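Local coordinates for protein beta-glucanase (PDB 6EUG) that probably hydrolyses beta-1,3-galactosidic bonds of arabinogalactan through this family 43 glycoside hydrolase domain, one part of a longer protein that also has a family 16 domain, at residues G28-R36 / D347-V355; V70-Y78 / S88-S96. All coordinates share one frame; numbering follows the deposited sequence.

Overall arrangement
The fold is the five-bladed beta-propeller of family 43 glycoside hydrolases. The modelled chain starts at Gly-28, and the irregular loop 28-36 lies along strand 349-357 of the last blade. Contact 1 therefore closes a loop of 310 residues, bringing the loop that leads into the first blade against a strand of the last blade, near the C terminus. The chain then enters the first blade at strand 48-53 and folds back on itself in the hairpin 74-80 and 87-94. That hairpin is contact 2, a short local closure nested inside the long one. The two contacts do not touch: their centres lie 21 Å apart, and their nearest atoms about 6 Å.

Contact 1: residues G28-R36 / D347-V355; sequences GIASGKVWR and DSRYIWLPV
Trp-35 and Tyr-350 meet with Trp-352 in an aromatic cluster where the N-terminal loop of this five-bladed beta-propeller lies along strand 349-354 of the last blade. Trp-35 presents the edge of its six-membered ring to the face of the Trp-352 indole, an edge-to-face pair with planes at 90°; CZ3 and CH2 of Trp-35 do the touching. Tyr-350 CB lies over one face of the Trp-35 six-membered ring, a CH-pi contact 4.1 Å from its centroid. The indole of Trp-35 is held in its rotation by its own loop, because NE1 donates to Ala-30 O at 3.0 Å with the oxygen close to the ring plane. Ile-29 adds its CG2 against Trp-352 CB. Further along, Tyr-350 OH bonds to Ile-43 O and Ala-45 N, beyond the two segments.

The backbones are tied at the type II turn 30-33. Gly-32 N donates to Tyr-350 O (3.0 Å, 165° at the hydrogen), and Ser-31, with OG beside its own N, receives Trp-352 N at 3.0 Å. Gly-32 has positive phi, which suits glycine.

Arg-349 bends at chi2 (-67°), folding its chain over the Gly-32 carbonyl so that NH1 reaches Gly-32 O at 3.0 Å. The guanidinium is also gripped side-on by Asp-347: NE donates to its backbone O and NH2 to its OD1, the latter a 3.1 Å salt bridge. Three bonds thus fix the plane, and Val-34 CG2 sits over one face, 3.6 Å from Arg-349 CZ. Asp-347 OD2 has a second partner in Arg-341. A water on the Tyr-350 CB side of the Trp-35 ring accepts from Tyr-350 N at 2.8 Å and donates to Lys-33 O.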
ATOM      1  N   GLY A  28       2.037   2.574 -26.706  1.00 49.23           N
ATOM      2  CA  GLY A  28       2.180   1.304 -25.949  1.00 40.53           C
ATOM      3  C   GLY A  28       2.685   1.513 -24.531  1.00 30.16           C
ATOM      4  O   GLY A  28       3.379   2.537 -24.220  1.00 29.13           O
ATOM      5  N   ILE A  29       2.324   0.551 -23.676  1.00 21.32           N
ATOM      6  CA  ILE A  29       2.843   0.444 -22.305  1.00 21.07           C
ATOM      7  C   ILE A  29       4.020  -0.527 -22.329  1.00 19.11           C
ATOM      8  O   ILE A  29       3.831  -1.741 -22.570  1.00 21.19           O
ATOM      9  CB  ILE A  29       1.746  -0.024 -21.325  1.00 22.03           C
ATOM     10  CG1 ILE A  29       0.533   0.905 -21.354  1.00 22.71           C
ATOM     11  CG2 ILE A  29       2.270  -0.135 -19.898  1.00 20.34           C
ATOM     12  CD1 ILE A  29       0.829   2.351 -20.994  1.00 25.19           C
ATOM     13  N   ALA A  30       5.230   0.006 -22.136  1.00 18.71           N
ATOM     14  CA  ALA A  30       6.465  -0.794 -22.229  1.00 22.53           C
ATOM     15  C   ALA A  30       7.098  -1.008 -20.850  1.00 20.41           C
ATOM     16  O   ALA A  30       7.951  -0.225 -20.429  1.00 20.74           O
ATOM     17  CB  ALA A  30       7.460  -0.122 -23.173  1.00 23.44           C
ATOM     18  N   SER A  31       6.718  -2.093 -20.180  1.00 19.92           N
ATOM     19  CA  SER A  31       7.157  -2.336 -18.792  1.00 19.49           C
ATOM     20  C   SER A  31       8.694  -2.458 -18.706  1.00 19.30           C
ATOM     21  O   SER A  31       9.337  -3.067 -19.571  1.00 22.07           O
ATOM     22  CB  SER A  31       6.457  -3.579 -18.188  1.00 18.41           C
ATOM     23  OG  SER A  31       5.038  -3.370 -18.015  1.00 18.59           O
ATOM     24  N   GLY A  32       9.257  -1.840 -17.683  1.00 19.40           N
ATOM     25  CA  GLY A  32      10.701  -1.871 -17.406  1.00 18.88           C
ATOM     26  C   GLY A  32      11.576  -0.869 -18.131  1.00 20.43           C
ATOM     27  O   GLY A  32      12.767  -0.755 -17.804  1.00 24.59           O
ATOM     28  N   LYS A  33      11.013  -0.146 -19.101  1.00 22.44           N
ATOM     29  CA  LYS A  33      11.756   0.889 -19.830  1.00 22.67           C
ATOM     30  C   LYS A  33      11.701   2.220 -19.083  1.00 22.48           C
ATOM     31  O   LYS A  33      10.926   2.389 -18.156  1.00 20.77           O
ATOM     32  CB  LYS A  33      11.216   1.080 -21.240  1.00 22.68           C
ATOM     33  CG  LYS A  33      11.118  -0.181 -22.075  1.00 28.72           C
ATOM     34  CD  LYS A  33      12.478  -0.744 -22.365  1.00 35.03           C
ATOM     35  CE  LYS A  33      12.376  -1.892 -23.352  1.00 42.08           C
ATOM     36  NZ  LYS A  33      13.666  -2.621 -23.389  1.00 44.61           N
ATOM     37  N   VAL A  34      12.551   3.160 -19.496  1.00 22.77           N
ATOM     38  CA  VAL A  34      12.514   4.528 -18.942  1.00 22.34           C
ATOM     39  C   VAL A  34      11.291   5.274 -19.461  1.00 21.71           C
ATOM     40  O   VAL A  34      11.153   5.449 -20.684  1.00 24.48           O
ATOM     41  CB  VAL A  34      13.801   5.292 -19.305  1.00 24.16           C
ATOM     42  CG1 VAL A  34      13.746   6.725 -18.789  1.00 22.70           C
ATOM     43  CG2 VAL A  34      15.041   4.581 -18.777  1.00 24.40           C
ATOM     44  N   TRP A  35      10.402   5.731 -18.566  1.00 19.66           N
ATOM     45  CA  TRP A  35       9.239   6.525 -18.974  1.00 20.13           C
ATOM     46  C   TRP A  35       9.471   7.992 -18.626  1.00 18.36           C
ATOM     47  O   TRP A  35       9.958   8.292 -17.527  1.00 20.01           O
ATOM     48  CB  TRP A  35       7.942   6.062 -18.290  1.00 20.98           C
ATOM     49  CG  TRP A  35       7.529   4.620 -18.554  1.00 19.57           C
ATOM     50  CD1 TRP A  35       8.139   3.721 -19.387  1.00 20.06           C
ATOM     51  CD2 TRP A  35       6.393   3.945 -18.001  1.00 17.81           C
ATOM     52  NE1 TRP A  35       7.482   2.522 -19.349  1.00 20.82           N
ATOM     53  CE2 TRP A  35       6.395   2.631 -18.521  1.00 19.41           C
ATOM     54  CE3 TRP A  35       5.379   4.316 -17.095  1.00 16.55           C
ATOM     55  CZ2 TRP A  35       5.423   1.674 -18.158  1.00 19.90           C
ATOM     56  CZ3 TRP A  35       4.408   3.360 -16.734  1.00 17.78           C
ATOM     57  CH2 TRP A  35       4.439   2.063 -17.281  1.00 20.12           C
ATOM     58  N   ARG A  36       9.098   8.885 -19.548  1.00 18.18           N
ATOM     59  CA  ARG A  36       9.279  10.322 -19.397  1.00 20.13           C
ATOM     60  C   ARG A  36       7.975  11.080 -19.501  1.00 20.57           C
ATOM     61  O   ARG A  36       7.039  10.648 -20.198  1.00 20.34           O
ATOM     62  CB  ARG A  36      10.236  10.811 -20.488  1.00 21.69           C
ATOM     63  CG  ARG A  36      11.687  10.446 -20.176  1.00 23.83           C
ATOM     64  CD  ARG A  36      12.556  10.575 -21.410  1.00 26.18           C
ATOM     65  NE  ARG A  36      13.858   9.986 -21.188  1.00 28.44           N
ATOM     66  CZ  ARG A  36      14.846  10.540 -20.496  1.00 30.94           C
ATOM     67  NH1 ARG A  36      14.722  11.750 -19.939  1.00 31.17           N
ATOM     68  NH2 ARG A  36      15.987   9.879 -20.360  1.00 32.50           N
ATOM     69  N   ASP A 347      16.160   5.675 -10.640  1.00 19.01           N
ATOM     70  CA  ASP A 347      16.211   4.868 -11.875  1.00 18.85           C
ATOM     71  C   ASP A 347      15.276   3.627 -11.801  1.00 19.75           C
ATOM     72  O   ASP A 347      15.139   2.887 -12.771  1.00 20.59           O
ATOM     73  CB  ASP A 347      17.664   4.417 -12.122  1.00 21.16           C
ATOM     74  CG  ASP A 347      17.903   3.876 -13.540  1.00 22.49           C
ATOM     75  OD1 ASP A 347      17.273   4.358 -14.498  1.00 21.73           O
ATOM     76  OD2 ASP A 347      18.757   2.972 -13.702  1.00 32.31           O
ATOM     77  N   SER A 348      14.640   3.390 -10.652  1.00 18.90           N
ATOM     78  CA  SER A 348      13.627   2.302 -10.540  1.00 16.93           C
ATOM     79  C   SER A 348      12.512   2.485 -11.614  1.00 16.78           C
ATOM     80  O   SER A 348      12.107   3.611 -11.950  1.00 17.30           O
ATOM     81  CB  SER A 348      13.019   2.212  -9.133  1.00 16.14           C
ATOM     82  OG  SER A 348      13.983   2.162  -8.102  1.00 16.55           O
ATOM     83  N   ARG A 349      12.071   1.361 -12.170  1.00 15.99           N
ATOM     84  CA  ARG A 349      11.159   1.309 -13.336  1.00 16.08           C
ATOM     85  C   ARG A 349       9.750   0.893 -12.910  1.00 15.55           C
ATOM     86  O   ARG A 349       9.487   0.617 -11.722  1.00 16.50           O
ATOM     87  CB  ARG A 349      11.725   0.365 -14.424  1.00 19.46           C
ATOM     88  CG  ARG A 349      13.215   0.573 -14.696  1.00 22.66           C
ATOM     89  CD  ARG A 349      13.454   1.934 -15.318  1.00 19.28           C
ATOM     90  NE  ARG A 349      14.885   2.233 -15.520  1.00 22.99           N
ATOM     91  CZ  ARG A 349      15.619   1.838 -16.565  1.00 23.62           C
ATOM     92  NH1 ARG A 349      15.097   1.092 -17.541  1.00 22.17           N
ATOM     93  NH2 ARG A 349      16.899   2.199 -16.640  1.00 24.11           N
ATOM     94  N   TYR A 350       8.838   0.868 -13.868  1.00 18.20           N
ATOM     95  CA  TYR A 350       7.421   0.555 -13.611  1.00 17.46           C
ATOM     96  C   TYR A 350       6.992  -0.654 -14.445  1.00 17.46           C
ATOM     97  O   TYR A 350       7.345  -0.749 -15.644  1.00 15.95           O
ATOM     98  CB  TYR A 350       6.567   1.808 -13.900  1.00 18.26           C
ATOM     99  CG  TYR A 350       7.088   3.051 -13.207  1.00 17.82           C
ATOM    100  CD1 TYR A 350       7.011   3.196 -11.823  1.00 16.64           C
ATOM    101  CD2 TYR A 350       7.645   4.100 -13.938  1.00 15.94           C
ATOM    102  CE1 TYR A 350       7.501   4.329 -11.188  1.00 17.00           C
ATOM    103  CE2 TYR A 350       8.154   5.214 -13.318  1.00 18.68           C
ATOM    104  CZ  TYR A 350       8.053   5.347 -11.957  1.00 16.16           C
ATOM    105  OH  TYR A 350       8.562   6.443 -11.371  1.00 16.09           O
ATOM    106  N   ILE A 351       6.249  -1.592 -13.826  1.00 16.56           N
ATOM    107  CA  ILE A 351       5.635  -2.723 -14.545  1.00 15.54           C
ATOM    108  C   ILE A 351       4.118  -2.570 -14.474  1.00 14.54           C
ATOM    109  O   ILE A 351       3.559  -2.586 -13.383  1.00 16.13           O
ATOM    110  CB  ILE A 351       6.020  -4.097 -13.956  1.00 16.51           C
ATOM    111  CG1 ILE A 351       7.522  -4.339 -14.092  1.00 17.80           C
ATOM    112  CG2 ILE A 351       5.187  -5.233 -14.559  1.00 16.40           C
ATOM    113  CD1 ILE A 351       8.044  -5.363 -13.104  1.00 22.70           C
ATOM    114  N   TRP A 352       3.481  -2.376 -15.636  1.00 14.83           N
ATOM    115  CA  TRP A 352       2.031  -2.282 -15.740  1.00 15.37           C
ATOM    116  C   TRP A 352       1.566  -3.361 -16.727  1.00 17.12           C
ATOM    117  O   TRP A 352       2.064  -3.413 -17.877  1.00 16.97           O
ATOM    118  CB  TRP A 352       1.572  -0.895 -16.211  1.00 15.32           C
ATOM    119  CG  TRP A 352       1.736   0.272 -15.280  1.00 16.72           C
ATOM    120  CD1 TRP A 352       2.496   0.358 -14.133  1.00 17.80           C
ATOM    121  CD2 TRP A 352       1.237   1.595 -15.509  1.00 18.51           C
ATOM    122  NE1 TRP A 352       2.421   1.630 -13.608  1.00 17.68           N
ATOM    123  CE2 TRP A 352       1.659   2.405 -14.423  1.00 18.53           C
ATOM    124  CE3 TRP A 352       0.432   2.164 -16.495  1.00 18.01           C
ATOM    125  CZ2 TRP A 352       1.326   3.768 -14.314  1.00 18.67           C
ATOM    126  CZ3 TRP A 352       0.088   3.532 -16.375  1.00 16.98           C
ATOM    127  CH2 TRP A 352       0.544   4.309 -15.297  1.00 18.35           C
ATOM    128  N   LEU A 353       0.643  -4.227 -16.282  1.00 16.88           N
ATOM    129  CA  LEU A 353       0.172  -5.386 -17.077  1.00 15.54           C
ATOM    130  C   LEU A 353      -1.346  -5.583 -16.849  1.00 14.41           C
ATOM    131  O   LEU A 353      -1.837  -5.387 -15.716  1.00 16.59           O
ATOM    132  CB  LEU A 353       0.920  -6.682 -16.693  1.00 15.35           C
ATOM    133  CG  LEU A 353       2.455  -6.673 -16.922  1.00 16.61           C
ATOM    134  CD1 LEU A 353       3.119  -7.819 -16.189  1.00 14.86           C
ATOM    135  CD2 LEU A 353       2.769  -6.716 -18.406  1.00 18.07           C
ATOM    136  N   PRO A 354      -2.100  -5.952 -17.888  1.00 15.74           N
ATOM    137  CA  PRO A 354      -3.530  -6.300 -17.679  1.00 16.36           C
ATOM    138  C   PRO A 354      -3.705  -7.503 -16.733  1.00 18.22           C
ATOM    139  O   PRO A 354      -2.898  -8.452 -16.758  1.00 19.15           O
ATOM    140  CB  PRO A 354      -4.014  -6.690 -19.108  1.00 19.28           C
ATOM    141  CG  PRO A 354      -3.009  -6.113 -20.014  1.00 21.31           C
ATOM    142  CD  PRO A 354      -1.700  -6.174 -19.299  1.00 15.94           C
ATOM    143  N   VAL A 355      -4.738  -7.442 -15.905  1.00 17.58           N
ATOM    144  CA  VAL A 355      -5.214  -8.623 -15.190  1.00 17.93           C
ATOM    145  C   VAL A 355      -6.174  -9.423 -16.092  1.00 19.81           C
ATOM    146  O   VAL A 355      -7.176  -8.896 -16.595  1.00 19.81           O
ATOM    147  CB  VAL A 355      -5.930  -8.228 -13.871  1.00 17.35           C
ATOM    148  CG1 VAL A 355      -6.310  -9.472 -13.072  1.00 18.47           C
ATOM    149  CG2 VAL A 355      -5.033  -7.328 -13.022  1.00 19.79           C
TER
HETATM  150  O   HOH W   1       9.088   1.618 -16.553  1.00 27.54           O

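Contact 2: residues V70-Y78 / S88-S96; sequences VTEKGINCY and SEGIALAVS
Strands 74-78 and 88-91 run antiparallel, their axes 4.8 Å apart and their directions at 166°. Ile-75 N donates almost straight to Leu-93 O (2.9 Å), but Ile-75 O takes two donors: Ala-92 N at 2.8 Å and, weakly, Leu-93 N. This is a classic beta bulge, with Ala-92 and Leu-93 both facing Ile-75, and it shifts the register by one residue. On either side of it, Glu-89 N bonds to Cys-77 O and Val-95 N to Lys-73 O. Before the strand, Thr-71 OG1 accepts from the N of both Lys-73 and Gly-74, an ST motif, and also pairs with His-63 O.

The hairpin forms the outer half of the first propeller blade, where 87-94 is the outermost strand. Ile-75 and Leu-93 share a face, CB to CB 4.2 Å, and pack on Met-125 of strand 122-130 in the next blade. Cys-77 CB meets Ala-92 CB at 4.1 Å.

On the opposite face, Asn-76 and Ile-91 cross at about a right angle, with Ile-91 CD1 3.6 Å from Asn-76 OD1. Asn-76 ND2 and Tyr-78 OH go to Asn-44. The Tyr-78 ring leans by CD2 and CE2 against Ser-88. With chi1 at 174°, Ser-88 OG stands opposite its own N and donates at 2.7 Å to a water that also accepts from Gly-90 N and donates to Asn-76 OD1 and Cys-77 O.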
ATOM      1  N   VAL A  70      16.071   8.142   1.271  1.00 15.90           N
ATOM      2  CA  VAL A  70      15.028   9.014   1.864  1.00 16.44           C
ATOM      3  C   VAL A  70      14.698  10.189   0.919  1.00 17.67           C
ATOM      4  O   VAL A  70      15.593  10.800   0.373  1.00 16.88           O
ATOM      5  CB  VAL A  70      15.460   9.537   3.262  1.00 17.62           C
ATOM      6  CG1 VAL A  70      14.401  10.470   3.861  1.00 18.21           C
ATOM      7  CG2 VAL A  70      15.762   8.379   4.200  1.00 17.34           C
ATOM      8  N   THR A  71      13.399  10.474   0.722  1.00 16.36           N
ATOM      9  CA  THR A  71      13.012  11.579  -0.139  1.00 16.02           C
ATOM     10  C   THR A  71      13.629  12.896   0.314  1.00 15.76           C
ATOM     11  O   THR A  71      13.718  13.193   1.539  1.00 15.87           O
ATOM     12  CB  THR A  71      11.461  11.716  -0.274  1.00 15.00           C
ATOM     13  OG1 THR A  71      11.131  12.641  -1.341  1.00 15.27           O
ATOM     14  CG2 THR A  71      10.813  12.182   1.029  1.00 16.17           C
ATOM     15  N   GLU A  72      13.993  13.700  -0.682  1.00 15.23           N
ATOM     16  CA  GLU A  72      14.328  15.106  -0.497  1.00 16.29           C
ATOM     17  C   GLU A  72      13.110  16.065  -0.578  1.00 16.50           C
ATOM     18  O   GLU A  72      13.242  17.281  -0.255  1.00 16.88           O
ATOM     19  CB  GLU A  72      15.394  15.537  -1.526  1.00 21.78           C
ATOM     20  CG  GLU A  72      16.781  14.935  -1.336  1.00 27.45           C
ATOM     21  CD  GLU A  72      17.680  15.671  -0.355  1.00 33.60           C
ATOM     22  OE1 GLU A  72      18.622  15.047   0.177  1.00 30.70           O
ATOM     23  OE2 GLU A  72      17.482  16.879  -0.106  1.00 34.44           O
ATOM     24  N   LYS A  73      11.954  15.560  -1.058  1.00 14.98           N
ATOM     25  CA  LYS A  73      10.853  16.415  -1.483  1.00 15.05           C
ATOM     26  C   LYS A  73       9.460  16.064  -0.971  1.00 14.60           C
ATOM     27  O   LYS A  73       8.708  16.989  -0.630  1.00 16.44           O
ATOM     28  CB  LYS A  73      10.775  16.473  -3.022  1.00 16.28           C
ATOM     29  CG  LYS A  73      12.039  16.991  -3.695  1.00 17.50           C
ATOM     30  CD  LYS A  73      12.276  18.480  -3.506  1.00 20.45           C
ATOM     31  CE  LYS A  73      13.670  18.864  -4.018  1.00 25.07           C
ATOM     32  NZ  LYS A  73      13.882  20.317  -3.796  1.00 25.86           N
ATOM     33  N   GLY A  74       9.122  14.763  -0.905  1.00 14.36           N
ATOM     34  CA  GLY A  74       7.752  14.312  -0.534  1.00 15.34           C
ATOM     35  C   GLY A  74       7.078  13.457  -1.599  1.00 15.27           C
ATOM     36  O   GLY A  74       7.713  12.533  -2.182  1.00 16.68           O
ATOM     37  N   ILE A  75       5.777  13.704  -1.784  1.00 15.07           N
ATOM     38  CA  ILE A  75       4.914  12.916  -2.671  1.00 14.82           C
ATOM     39  C   ILE A  75       4.643  13.696  -3.966  1.00 13.00           C
ATOM     40  O   ILE A  75       4.090  14.821  -3.930  1.00 14.59           O
ATOM     41  CB  ILE A  75       3.584  12.584  -1.959  1.00 13.46           C
ATOM     42  CG1 ILE A  75       3.810  11.817  -0.621  1.00 14.27           C
ATOM     43  CG2 ILE A  75       2.622  11.855  -2.903  1.00 14.02           C
ATOM     44  CD1 ILE A  75       4.689  10.562  -0.719  1.00 14.08           C
ATOM     45  N   ASN A  76       5.017  13.095  -5.091  1.00 13.61           N
ATOM     46  CA  ASN A  76       4.920  13.701  -6.440  1.00 13.98           C
ATOM     47  C   ASN A  76       3.581  13.341  -7.082  1.00 15.73           C
ATOM     48  O   ASN A  76       2.979  12.320  -6.707  1.00 17.01           O
ATOM     49  CB  ASN A  76       6.097  13.158  -7.295  1.00 15.71           C
ATOM     50  CG  ASN A  76       6.717  14.174  -8.241  1.00 16.65           C
ATOM     51  OD1 ASN A  76       6.372  15.360  -8.256  1.00 16.68           O
ATOM     52  ND2 ASN A  76       7.703  13.709  -9.013  1.00 16.77           N
ATOM     53  N   CYS A  77       3.126  14.146  -8.049  1.00 15.06           N
ATOM     54  CA  CYS A  77       1.888  13.899  -8.816  1.00 13.89           C
ATOM     55  C   CYS A  77       2.051  14.164 -10.329  1.00 15.99           C
ATOM     56  O   CYS A  77       2.630  15.202 -10.727  1.00 16.43           O
ATOM     57  CB  CYS A  77       0.781  14.791  -8.290  1.00 11.95           C
ATOM     58  SG  CYS A  77      -0.827  14.747  -9.099  1.00 18.07           S
ATOM     59  N   TYR A  78       1.484  13.259 -11.131  1.00 14.86           N
ATOM     60  CA  TYR A  78       1.380  13.384 -12.613  1.00 14.99           C
ATOM     61  C   TYR A  78      -0.077  13.231 -13.042  1.00 15.99           C
ATOM     62  O   TYR A  78      -0.836  12.489 -12.395  1.00 17.00           O
ATOM     63  CB  TYR A  78       2.261  12.339 -13.316  1.00 15.67           C
ATOM     64  CG  TYR A  78       3.763  12.494 -13.020  1.00 15.42           C
ATOM     65  CD1 TYR A  78       4.325  12.020 -11.837  1.00 15.79           C
ATOM     66  CD2 TYR A  78       4.597  13.188 -13.879  1.00 16.26           C
ATOM     67  CE1 TYR A  78       5.683  12.162 -11.556  1.00 17.14           C
ATOM     68  CE2 TYR A  78       5.961  13.363 -13.605  1.00 15.99           C
ATOM     69  CZ  TYR A  78       6.508  12.863 -12.430  1.00 16.62           C
ATOM     70  OH  TYR A  78       7.873  12.996 -12.105  1.00 16.63           O
ATOM     71  N   SER A  88       3.687  16.586 -15.534  1.00 18.97           N
ATOM     72  CA  SER A  88       4.109  16.871 -14.174  1.00 16.90           C
ATOM     73  C   SER A  88       3.233  17.942 -13.504  1.00 18.11           C
ATOM     74  O   SER A  88       3.141  19.086 -14.005  1.00 20.48           O
ATOM     75  CB  SER A  88       5.594  17.265 -14.133  1.00 16.89           C
ATOM     76  OG  SER A  88       5.979  17.687 -12.820  1.00 17.92           O
ATOM     77  N   GLU A  89       2.612  17.589 -12.374  1.00 17.82           N
ATOM     78  CA  GLU A  89       1.808  18.540 -11.595  1.00 18.26           C
ATOM     79  C   GLU A  89       2.542  19.062 -10.354  1.00 17.81           C
ATOM     80  O   GLU A  89       1.990  19.890  -9.613  1.00 22.12           O
ATOM     81  CB  GLU A  89       0.474  17.904 -11.161  1.00 19.18           C
ATOM     82  CG  GLU A  89      -0.443  17.455 -12.294  1.00 20.08           C
ATOM     83  CD  GLU A  89      -1.278  18.568 -12.885  1.00 23.50           C
ATOM     84  OE1 GLU A  89      -1.279  19.670 -12.317  1.00 23.83           O
ATOM     85  OE2 GLU A  89      -1.942  18.349 -13.933  1.00 24.15           O
ATOM     86  N   GLY A  90       3.775  18.604 -10.131  1.00 16.67           N
ATOM     87  CA  GLY A  90       4.553  19.029  -8.969  1.00 18.84           C
ATOM     88  C   GLY A  90       4.309  18.172  -7.748  1.00 17.03           C
ATOM     89  O   GLY A  90       3.574  17.160  -7.802  1.00 18.53           O
ATOM     90  N   ILE A  91       4.932  18.595  -6.655  1.00 16.80           N
ATOM     91  CA  ILE A  91       4.863  17.908  -5.362  1.00 15.91           C
ATOM     92  C   ILE A  91       3.524  18.221  -4.698  1.00 16.36           C
ATOM     93  O   ILE A  91       3.237  19.378  -4.396  1.00 19.93           O
ATOM     94  CB  ILE A  91       6.023  18.341  -4.444  1.00 11.91           C
ATOM     95  CG1 ILE A  91       7.371  17.870  -5.043  1.00 14.10           C
ATOM     96  CG2 ILE A  91       5.816  17.809  -3.022  1.00 15.86           C
ATOM     97  CD1 ILE A  91       7.633  16.366  -4.989  1.00 15.51           C
ATOM     98  N   ALA A  92       2.711  17.183  -4.505  1.00 16.70           N
ATOM     99  CA  ALA A  92       1.347  17.270  -3.947  1.00 14.07           C
ATOM    100  C   ALA A  92       1.373  17.365  -2.425  1.00 14.90           C
ATOM    101  O   ALA A  92       0.562  18.073  -1.836  1.00 15.65           O
ATOM    102  CB  ALA A  92       0.523  16.041  -4.356  1.00 16.13           C
ATOM    103  N   LEU A  93       2.259  16.601  -1.774  1.00 15.57           N
ATOM    104  CA  LEU A  93       2.468  16.725  -0.300  1.00 13.77           C
ATOM    105  C   LEU A  93       3.961  16.863  -0.061  1.00 14.00           C
ATOM    106  O   LEU A  93       4.726  15.899  -0.215  1.00 15.05           O
ATOM    107  CB  LEU A  93       1.951  15.531   0.504  1.00 15.27           C
ATOM    108  CG  LEU A  93       2.127  15.625   2.048  1.00 14.72           C
ATOM    109  CD1 LEU A  93       1.275  16.710   2.698  1.00 16.23           C
ATOM    110  CD2 LEU A  93       1.782  14.278   2.678  1.00 15.24           C
ATOM    111  N   ALA A  94       4.358  18.081   0.303  1.00 13.93           N
ATOM    112  CA  ALA A  94       5.766  18.420   0.534  1.00 13.85           C
ATOM    113  C   ALA A  94       6.238  18.126   1.963  1.00 14.19           C
ATOM    114  O   ALA A  94       5.492  18.320   2.938  1.00 17.02           O
ATOM    115  CB  ALA A  94       5.956  19.907   0.258  1.00 14.89           C
ATOM    116  N   VAL A  95       7.517  17.764   2.105  1.00 15.27           N
ATOM    117  CA  VAL A  95       8.134  17.768   3.434  1.00 16.68           C
ATOM    118  C   VAL A  95       8.066  19.178   4.011  1.00 17.99           C
ATOM    119  O   VAL A  95       8.120  20.153   3.272  1.00 18.20           O
ATOM    120  CB  VAL A  95       9.607  17.273   3.418  1.00 18.91           C
ATOM    121  CG1 VAL A  95       9.681  15.786   3.058  1.00 17.42           C
ATOM    122  CG2 VAL A  95      10.486  18.057   2.462  1.00 21.37           C
ATOM    123  N   SER A  96       7.989  19.275   5.337  1.00 19.99           N
ATOM    124  CA  SER A  96       7.846  20.558   6.069  1.00 21.03           C
ATOM    125  C   SER A  96       9.201  21.227   6.360  1.00 20.15           C
ATOM    126  O   SER A  96      10.207  20.546   6.622  1.00 18.98           O
ATOM    127  CB  SER A  96       7.131  20.295   7.400  1.00 20.85           C
ATOM    128  OG  SER A  96       6.909  21.482   8.144  1.00 23.34           O
TER
HETATM  129  O   HOH W   2       5.284  16.015 -10.785  1.00 19.75           O